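Local coordinates for protein EmGH1 (Erythrobacter marinus, PDB 5Z87) that probably hydrolyses beta-glucosidic bonds as a family 3 glycoside hydrolase, built from a TIM-barrel-like domain, a second alpha/beta domain and a fibronectin type III-like domain, at residues 55-60 against 354-359; 156-161 against 208-213; 528-533 against 566-571. All blocks are in the same frame, centred on the assembly; numbering follows the deposited sequence.

Contact 1 (55-60 against 354-359); sequences TLDEMA and MLPQLV
Ala-60 and Pro-356 make the tight part of this helix pair: the CB methyl of Ala-60 sits 3.5 Å from CG of Pro-356, with CD of the same ring a little farther off. Its neighbour is the tip-to-tip meeting of Leu-56 and Val-359, in which CD2 of Leu-56 comes to 3.7 Å from CG1 of Val-359. With CG of Leu-56 lying anti to its backbone N (chi1 169°), the two methyls are carried across the gap, and CD2 also rests 3.9 Å from the carbonyl O of Pro-356. Pro-356 is thus touched by three residues of the other helix, through its ring carbons and its carbonyl oxygen. The axes of 56-60 and 355-359 are 9.8 Å apart at an angle of 142°, roughly antiparallel.

Whereas the Ala-60 side is apolar and buried, the opposing flank is polar and more open. There OD1 of Asp-57, which is partly exposed, leans to 3.5 Å from CB of Pro-356; the same oxygen forms a salt bridge with Arg-360, one residue beyond the segment, and a weak hydrogen bond to a glycerol probably left from crystallisation. The carboxylate therefore ties the two helices together by charge where apolar packing gives out.

On the first helix, Thr-55 OG1 accepts from Glu-58 N at 3.1 Å, while Glu-58 OE1 takes the N-H of Thr-55 at 3.0 Å between Thr-55 N and OE1, on the anti side and 25° out of the carboxylate plane. The other oxygen of that carboxylate, OE2, forms a salt bridge with Arg-120. This reciprocal pairing is a capping box, here starting a short helix that packs against another at the periphery of the family 3 N-terminal domain.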
loop_
_atom_site.group_PDB
_atom_site.type_symbol
_atom_site.label_atom_id
_atom_site.label_comp_id
_atom_site.label_asym_id
_atom_site.label_seq_id
_atom_site.Cartn_x
_atom_site.Cartn_y
_atom_site.Cartn_z
ATOM N N THR A 55 -31.636 -23.697 -28.930
ATOM C CA THR A 55 -32.618 -22.939 -28.173
ATOM C C THR A 55 -31.935 -22.075 -27.101
ATOM O O THR A 55 -30.741 -22.200 -26.822
ATOM C CB THR A 55 -33.632 -23.879 -27.516
ATOM O OG1 THR A 55 -33.008 -24.584 -26.426
ATOM C CG2 THR A 55 -34.190 -24.886 -28.549
ATOM N N LEU A 56 -32.728 -21.190 -26.491
ATOM C CA LEU A 56 -32.263 -20.418 -25.342
ATOM C C LEU A 56 -31.721 -21.329 -24.241
ATOM O O LEU A 56 -30.624 -21.102 -23.714
ATOM C CB LEU A 56 -33.407 -19.560 -24.803
ATOM C CG LEU A 56 -33.190 -18.879 -23.451
ATOM C CD1 LEU A 56 -32.049 -17.895 -23.554
ATOM C CD2 LEU A 56 -34.456 -18.175 -22.991
ATOM N N ASP A 57 -32.483 -22.367 -23.882
ATOM C CA ASP A 57 -32.076 -23.263 -22.804
ATOM C C ASP A 57 -30.810 -24.036 -23.151
ATOM O O ASP A 57 -29.984 -24.308 -22.266
ATOM C CB ASP A 57 -33.212 -24.229 -22.467
ATOM C CG ASP A 57 -34.366 -23.544 -21.760
ATOM O OD1 ASP A 57 -34.256 -22.335 -21.476
ATOM O OD2 ASP A 57 -35.385 -24.212 -21.481
ATOM N N GLU A 58 -30.629 -24.387 -24.426
ATOM C CA GLU A 58 -29.431 -25.124 -24.820
ATOM C C GLU A 58 -28.194 -24.233 -24.801
ATOM O O GLU A 58 -27.117 -24.669 -24.384
ATOM C CB GLU A 58 -29.629 -25.745 -26.200
ATOM C CG GLU A 58 -30.733 -26.818 -26.228
ATOM C CD GLU A 58 -30.954 -27.354 -27.631
ATOM O OE1 GLU A 58 -30.863 -26.554 -28.595
ATOM O OE2 GLU A 58 -31.200 -28.576 -27.763
ATOM N N MET A 59 -28.322 -22.990 -25.265
ATOM C CA MET A 59 -27.200 -22.065 -25.184
ATOM C C MET A 59 -26.870 -21.724 -23.737
ATOM O O MET A 59 -25.693 -21.671 -23.359
ATOM C CB MET A 59 -27.506 -20.797 -25.968
ATOM C CG MET A 59 -27.448 -20.998 -27.456
ATOM S SD MET A 59 -27.682 -19.454 -28.340
ATOM C CE MET A 59 -29.354 -19.042 -27.824
ATOM N N ALA A 60 -27.896 -21.497 -22.916
ATOM C CA ALA A 60 -27.655 -21.121 -21.531
ATOM C C ALA A 60 -26.905 -22.210 -20.782
ATOM O O ALA A 60 -26.094 -21.910 -19.903
ATOM C CB ALA A 60 -28.975 -20.801 -20.834
ATOM N N MET A 354 -30.064 -18.807 -13.410
ATOM C CA MET A 354 -31.225 -17.935 -13.559
ATOM C C MET A 354 -31.313 -17.289 -14.936
ATOM O O MET A 354 -32.327 -16.651 -15.231
ATOM C CB MET A 354 -31.207 -16.818 -12.499
ATOM C CG MET A 354 -31.247 -17.293 -11.051
ATOM S SD MET A 354 -30.982 -15.931 -9.879
ATOM C CE MET A 354 -30.845 -16.846 -8.343
ATOM N N LEU A 355 -30.282 -17.414 -15.774
ATOM C CA LEU A 355 -30.268 -16.680 -17.039
ATOM C C LEU A 355 -31.459 -16.998 -17.946
ATOM O O LEU A 355 -32.051 -16.050 -18.495
ATOM C CB LEU A 355 -28.942 -16.930 -17.760
ATOM C CG LEU A 355 -27.679 -16.358 -17.130
ATOM C CD1 LEU A 355 -26.488 -16.629 -18.047
ATOM C CD2 LEU A 355 -27.832 -14.866 -16.858
ATOM N N PRO A 356 -31.857 -18.264 -18.161
ATOM C CA PRO A 356 -33.020 -18.501 -19.048
ATOM C C PRO A 356 -34.296 -17.850 -18.543
ATOM O O PRO A 356 -34.982 -17.164 -19.308
ATOM C CB PRO A 356 -33.133 -20.037 -19.090
ATOM C CG PRO A 356 -31.777 -20.537 -18.709
ATOM C CD PRO A 356 -31.242 -19.532 -17.719
ATOM N N GLN A 357 -34.626 -18.023 -17.264
ATOM C CA GLN A 357 -35.843 -17.398 -16.755
ATOM C C GLN A 357 -35.761 -15.877 -16.793
ATOM O O GLN A 357 -36.792 -15.214 -16.975
ATOM C CB GLN A 357 -36.144 -17.883 -15.337
ATOM C CG GLN A 357 -37.619 -17.729 -14.938
ATOM C CD GLN A 357 -38.580 -18.135 -16.062
ATOM O OE1 GLN A 357 -38.580 -19.284 -16.512
ATOM N NE2 GLN A 357 -39.382 -17.178 -16.534
ATOM N N LEU A 358 -34.560 -15.300 -16.639
ATOM C CA LEU A 358 -34.445 -13.842 -16.711
ATOM C C LEU A 358 -34.725 -13.342 -18.118
ATOM O O LEU A 358 -35.339 -12.284 -18.297
ATOM C CB LEU A 358 -33.055 -13.377 -16.252
ATOM C CG LEU A 358 -32.788 -13.532 -14.753
ATOM C CD1 LEU A 358 -31.290 -13.560 -14.465
ATOM C CD2 LEU A 358 -33.505 -12.427 -13.958
ATOM N N VAL A 359 -34.254 -14.076 -19.127
ATOM C CA VAL A 359 -34.557 -13.728 -20.510
ATOM C C VAL A 359 -36.054 -13.841 -20.761
ATOM O O VAL A 359 -36.680 -12.935 -21.328
ATOM C CB VAL A 359 -33.759 -14.625 -21.468
ATOM C CG1 VAL A 359 -34.291 -14.503 -22.893
ATOM C CG2 VAL A 359 -32.281 -14.275 -21.388
#

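Contact 2 (156-161 against 208-213)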
loop_
_atom_site.group_PDB
_atom_site.type_symbol
_atom_site.label_atom_id
_atom_site.label_comp_id
_atom_site.label_asym_id
_atom_site.label_seq_id
_atom_site.Cartn_x
_atom_site.Cartn_y
_atom_site.Cartn_z
ATOM N N ASP A 156 12.691 -20.857 -22.609
ATOM C CA ASP A 156 12.702 -22.027 -23.484
ATOM C C ASP A 156 12.390 -23.295 -22.701
ATOM O O ASP A 156 11.649 -24.163 -23.180
ATOM C CB ASP A 156 14.054 -22.150 -24.197
ATOM C CG ASP A 156 15.239 -22.282 -23.222
ATOM O OD1 ASP A 156 15.169 -21.784 -22.075
ATOM O OD2 ASP A 156 16.252 -22.890 -23.608
ATOM N N MET A 157 12.920 -23.415 -21.485
ATOM C CA MET A 157 12.587 -24.598 -20.702
ATOM C C MET A 157 11.191 -24.506 -20.102
ATOM O O MET A 157 10.546 -25.542 -19.882
ATOM C CB MET A 157 13.634 -24.813 -19.615
ATOM C CG MET A 157 14.983 -25.263 -20.161
ATOM S SD MET A 157 16.194 -25.500 -18.842
ATOM C CE MET A 157 15.362 -26.686 -17.785
ATOM N N VAL A 158 10.713 -23.284 -19.829
ATOM C CA VAL A 158 9.338 -23.099 -19.366
ATOM C C VAL A 158 8.356 -23.664 -20.388
ATOM O O VAL A 158 7.411 -24.383 -20.036
ATOM C CB VAL A 158 9.058 -21.611 -19.084
ATOM C CG1 VAL A 158 7.580 -21.390 -18.828
ATOM C CG2 VAL A 158 9.887 -21.116 -17.904
ATOM N N ARG A 159 8.574 -23.345 -21.671
ATOM C CA ARG A 159 7.707 -23.850 -22.733
ATOM C C ARG A 159 7.678 -25.379 -22.746
ATOM O O ARG A 159 6.607 -25.988 -22.870
ATOM C CB ARG A 159 8.173 -23.303 -24.083
ATOM C CG ARG A 159 7.214 -23.600 -25.221
ATOM C CD ARG A 159 7.900 -23.619 -26.582
ATOM N NE ARG A 159 8.913 -24.675 -26.681
ATOM C CZ ARG A 159 8.659 -25.984 -26.792
ATOM N NH1 ARG A 159 7.404 -26.441 -26.814
ATOM N NH2 ARG A 159 9.669 -26.846 -26.868
ATOM N N GLN A 160 8.846 -26.011 -22.588
ATOM C CA GLN A 160 8.924 -27.470 -22.516
ATOM C C GLN A 160 8.175 -28.015 -21.307
ATOM O O GLN A 160 7.498 -29.048 -21.400
ATOM C CB GLN A 160 10.385 -27.918 -22.448
ATOM C CG GLN A 160 11.205 -27.642 -23.676
ATOM C CD GLN A 160 12.682 -27.859 -23.412
ATOM O OE1 GLN A 160 13.518 -27.077 -23.846
ATOM N NE2 GLN A 160 13.007 -28.917 -22.678
ATOM N N VAL A 161 8.308 -27.354 -20.156
ATOM C CA VAL A 161 7.645 -27.845 -18.952
ATOM C C VAL A 161 6.140 -27.888 -19.153
ATOM O O VAL A 161 5.462 -28.841 -18.733
ATOM C CB VAL A 161 8.023 -26.983 -17.738
ATOM C CG1 VAL A 161 6.914 -27.046 -16.678
ATOM C CG2 VAL A 161 9.335 -27.464 -17.163
ATOM N N ALA A 208 4.570 -15.596 -19.390
ATOM C CA ALA A 208 3.185 -15.866 -19.780
ATOM C C ALA A 208 3.100 -16.386 -21.213
ATOM O O ALA A 208 2.362 -17.340 -21.488
ATOM C CB ALA A 208 2.332 -14.602 -19.624
ATOM N N LYS A 209 3.860 -15.779 -22.131
ATOM C CA LYS A 209 3.866 -16.231 -23.517
ATOM C C LYS A 209 4.409 -17.646 -23.641
ATOM O O LYS A 209 3.910 -18.438 -24.446
ATOM C CB LYS A 209 4.699 -15.294 -24.385
ATOM C CG LYS A 209 4.273 -13.852 -24.333
ATOM C CD LYS A 209 4.504 -13.152 -25.652
ATOM C CE LYS A 209 5.952 -13.092 -26.033
ATOM N NZ LYS A 209 6.035 -12.935 -27.520
ATOM N N ALA A 210 5.460 -17.972 -22.883
ATOM C CA ALA A 210 6.045 -19.303 -23.000
ATOM C C ALA A 210 5.117 -20.362 -22.416
ATOM O O ALA A 210 5.007 -21.464 -22.964
ATOM C CB ALA A 210 7.412 -19.344 -22.319
ATOM N N ILE A 211 4.443 -20.042 -21.309
ATOM C CA ILE A 211 3.473 -20.961 -20.716
ATOM C C ILE A 211 2.315 -21.203 -21.673
ATOM O O ILE A 211 1.884 -22.344 -21.873
ATOM C CB ILE A 211 2.953 -20.423 -19.368
ATOM C CG1 ILE A 211 4.083 -20.247 -18.352
ATOM C CG2 ILE A 211 1.853 -21.361 -18.802
ATOM C CD1 ILE A 211 3.704 -19.313 -17.195
ATOM N N VAL A 212 1.753 -20.129 -22.230
ATOM C CA VAL A 212 0.607 -20.293 -23.119
ATOM C C VAL A 212 1.021 -21.093 -24.347
ATOM O O VAL A 212 0.319 -22.017 -24.772
ATOM C CB VAL A 212 -0.003 -18.928 -23.506
ATOM C CG1 VAL A 212 -1.113 -19.100 -24.555
ATOM C CG2 VAL A 212 -0.563 -18.211 -22.289
ATOM N N GLU A 213 2.188 -20.782 -24.906
ATOM C CA GLU A 213 2.629 -21.491 -26.094
ATOM C C GLU A 213 3.077 -22.917 -25.781
ATOM O O GLU A 213 3.096 -23.753 -26.687
ATOM C CB GLU A 213 3.714 -20.664 -26.801
ATOM C CG GLU A 213 3.101 -19.403 -27.455
ATOM C CD GLU A 213 4.101 -18.454 -28.108
ATOM O OE1 GLU A 213 5.143 -18.124 -27.489
ATOM O OE2 GLU A 213 3.812 -18.007 -29.241
HETATM O O HOH W 1 4.909 -25.279 -27.517
#
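Arg-159 NH1 is gripped twice on the open side of the contact, by a salt bridge to Glu-163 one turn further along its own helix and by a water 2.8 Å from NH1. That water hands a hydrogen bond to the carbonyl O of Glu-213 and so bridges the two helices where no direct bond does; this second leg, 2.5 Å from the water oxygen to O, is unusually short, and its exact length is doubtful. The bend of the arginine chain at chi3 (63°) turns the guanidinium away from the interface, while the stem stays behind: CB and CG of Arg-159 each lie 3.8 Å from the carbonyl O of Ala-210, and CA is closer still, 3.6 Å from that same O.

Beneath this polar edge the packing is purely apolar. CG1 of Val-158, anti to its backbone N (chi1 171°), stands 3.7 Å from CG1 of Ile-211, whose side chain it meets at a slant, and 4.0 Å from CB of Ala-210. The small side chain of Ala-210 is consistent with the close axes, 7.6 Å apart, with an angle of 31° between them.

Helices 155-171 and 201-216 run alongside each other, flanking strand 176-177 in sequence in the TIM-barrel-like domain. Val-212 of the second faces strand 229-235, whereas Met-157 and Val-161 of the first pack on helix 403-416.

Contact 3 (528-533 against 566-571)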
loop_
_atom_site.group_PDB
_atom_site.type_symbol
_atom_site.label_atom_id
_atom_site.label_comp_id
_atom_site.label_asym_id
_atom_site.label_seq_id
_atom_site.Cartn_x
_atom_site.Cartn_y
_atom_site.Cartn_z
ATOM N N ILE A 528 27.031 -29.199 8.338
ATOM C CA ILE A 528 25.629 -29.036 8.719
ATOM C C ILE A 528 24.900 -28.351 7.566
ATOM O O ILE A 528 25.334 -27.290 7.100
ATOM C CB ILE A 528 25.484 -28.207 10.006
ATOM C CG1 ILE A 528 26.284 -28.819 11.153
ATOM C CG2 ILE A 528 24.021 -28.047 10.394
ATOM C CD1 ILE A 528 26.250 -27.956 12.381
ATOM N N VAL A 529 23.805 -28.949 7.104
ATOM C CA VAL A 529 22.992 -28.382 6.026
ATOM C C VAL A 529 21.609 -28.120 6.593
ATOM O O VAL A 529 20.864 -29.067 6.883
ATOM C CB VAL A 529 22.910 -29.299 4.802
ATOM C CG1 VAL A 529 21.895 -28.748 3.829
ATOM C CG2 VAL A 529 24.264 -29.432 4.129
ATOM N N MET A 530 21.261 -26.839 6.754
ATOM C CA MET A 530 19.994 -26.443 7.358
ATOM C C MET A 530 18.950 -26.200 6.270
ATOM O O MET A 530 19.179 -25.413 5.340
ATOM C CB MET A 530 20.181 -25.195 8.213
ATOM C CG MET A 530 21.462 -25.238 9.039
ATOM S SD MET A 530 21.558 -23.928 10.262
ATOM C CE MET A 530 21.928 -22.503 9.225
ATOM N N CYS A 531 17.808 -26.883 6.389
ATOM C CA CYS A 531 16.690 -26.796 5.448
ATOM C C CYS A 531 15.552 -26.054 6.142
ATOM O O CYS A 531 14.849 -26.621 6.984
ATOM C CB CYS A 531 16.262 -28.184 4.991
ATOM S SG CYS A 531 17.603 -29.077 4.176
ATOM N N LEU A 532 15.386 -24.779 5.789
ATOM C CA LEU A 532 14.490 -23.868 6.492
ATOM C C LEU A 532 13.599 -23.137 5.485
ATOM O O LEU A 532 13.740 -23.279 4.264
ATOM C CB LEU A 532 15.294 -22.866 7.334
ATOM C CG LEU A 532 16.528 -23.374 8.091
ATOM C CD1 LEU A 532 17.420 -22.221 8.481
ATOM C CD2 LEU A 532 16.096 -24.128 9.320
ATOM N N GLY A 533 12.667 -22.345 6.011
ATOM C CA GLY A 533 11.869 -21.465 5.177
ATOM C C GLY A 533 10.441 -21.349 5.658
ATOM O O GLY A 533 10.172 -20.816 6.745
ATOM N N GLU A 566 20.912 -20.233 14.608
ATOM C CA GLU A 566 21.995 -19.674 15.409
ATOM C C GLU A 566 22.600 -20.718 16.348
ATOM O O GLU A 566 23.812 -20.687 16.603
ATOM C CB GLU A 566 21.491 -18.460 16.187
ATOM C CG GLU A 566 20.875 -17.398 15.291
ATOM C CD GLU A 566 20.571 -16.119 16.036
ATOM O OE1 GLU A 566 19.414 -15.945 16.501
ATOM O OE2 GLU A 566 21.499 -15.291 16.163
ATOM N N ALA A 567 21.788 -21.657 16.851
ATOM C CA ALA A 567 22.321 -22.700 17.723
ATOM C C ALA A 567 23.318 -23.573 16.980
ATOM O O ALA A 567 24.356 -23.948 17.535
ATOM C CB ALA A 567 21.194 -23.553 18.298
ATOM N N LEU A 568 23.027 -23.901 15.721
ATOM C CA LEU A 568 23.928 -24.740 14.936
ATOM C C LEU A 568 25.146 -23.960 14.466
ATOM O O LEU A 568 26.259 -24.505 14.406
ATOM C CB LEU A 568 23.184 -25.338 13.734
ATOM C CG LEU A 568 22.050 -26.309 14.092
ATOM C CD1 LEU A 568 21.247 -26.733 12.859
ATOM C CD2 LEU A 568 22.606 -27.548 14.822
ATOM N N LEU A 569 24.950 -22.684 14.124
ATOM C CA LEU A 569 26.061 -21.882 13.637
ATOM C C LEU A 569 27.109 -21.677 14.722
ATOM O O LEU A 569 28.310 -21.641 14.428
ATOM C CB LEU A 569 25.536 -20.542 13.107
ATOM C CG LEU A 569 24.828 -20.618 11.747
ATOM C CD1 LEU A 569 24.020 -19.362 11.464
ATOM C CD2 LEU A 569 25.812 -20.875 10.635
ATOM N N ALA A 570 26.678 -21.590 15.977
ATOM C CA ALA A 570 27.608 -21.355 17.074
ATOM C C ALA A 570 28.599 -22.502 17.252
ATOM O O ALA A 570 29.635 -22.314 17.896
ATOM C CB ALA A 570 26.827 -21.114 18.366
ATOM N N LEU A 571 28.308 -23.675 16.686
ATOM C CA LEU A 571 29.208 -24.816 16.769
ATOM C C LEU A 571 30.469 -24.637 15.929
ATOM O O LEU A 571 31.444 -25.367 16.137
ATOM C CB LEU A 571 28.473 -26.088 16.339
ATOM C CG LEU A 571 27.166 -26.371 17.089
ATOM C CD1 LEU A 571 26.642 -27.768 16.796
ATOM C CD2 LEU A 571 27.330 -26.161 18.583
#
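Ile-528 and Met-530, alternate residues on one face of the strand, both close on Leu-568, and the whole contact is apolar. Packing of the branched side chains comes first. CD1 of Leu-568 lies 3.9 Å from CG2 of Ile-528, the two side chains meeting at an angle; CD1 of Ile-528 reaches on to CD1 of Leu-571, a looser touch at 4.4 Å.

Contacts of the methionine thioether form the second group. SD of Met-530 is 3.8 Å from CD1 of Leu-568, so this one methyl touches both strand side chains. Met-530 and Leu-568 run past each other in opposite directions. A bend at chi3 (-75°) swings the methionine methyl over to Leu-569, where CE is 4.3 Å from CG.

Backbone bonding stays within the sheet: Ile-528 and Met-530 pair with strand 574-580, and Val-529 on its other edge with strand 436-440. Strand 527-533, helix 561-569 and strand 574-580 follow one another as a beta-alpha-beta crossover joining adjacent parallel strands. Helix 508-522 adjoins through Ala-522, which touches Ile-528 and Leu-571, and helix 588-593 through Leu-590, which packs on Met-530.

Contacts 1 and 2 both pair helices of the N-terminal domain, whereas contact 3 sets a helix on a sheet in the C-terminal one; no helix or strand is shared by two of them. Burial grows from contact 1, at the surface, through the partly buried contact 2 to contact 3, and the chemistry follows: a charged flank in the first, a water bridge at the edge of the second, hydrocarbon and sulfur alone in the third. Helix directions differ too, roughly antiparallel in 55-60 against 354-359 but roughly parallel in 156-161 against 208-213. Contacts 1 and 3, with centres about 63 Å apart, lie on opposite sides of the chain's centre, and contact 2 lies closest to it.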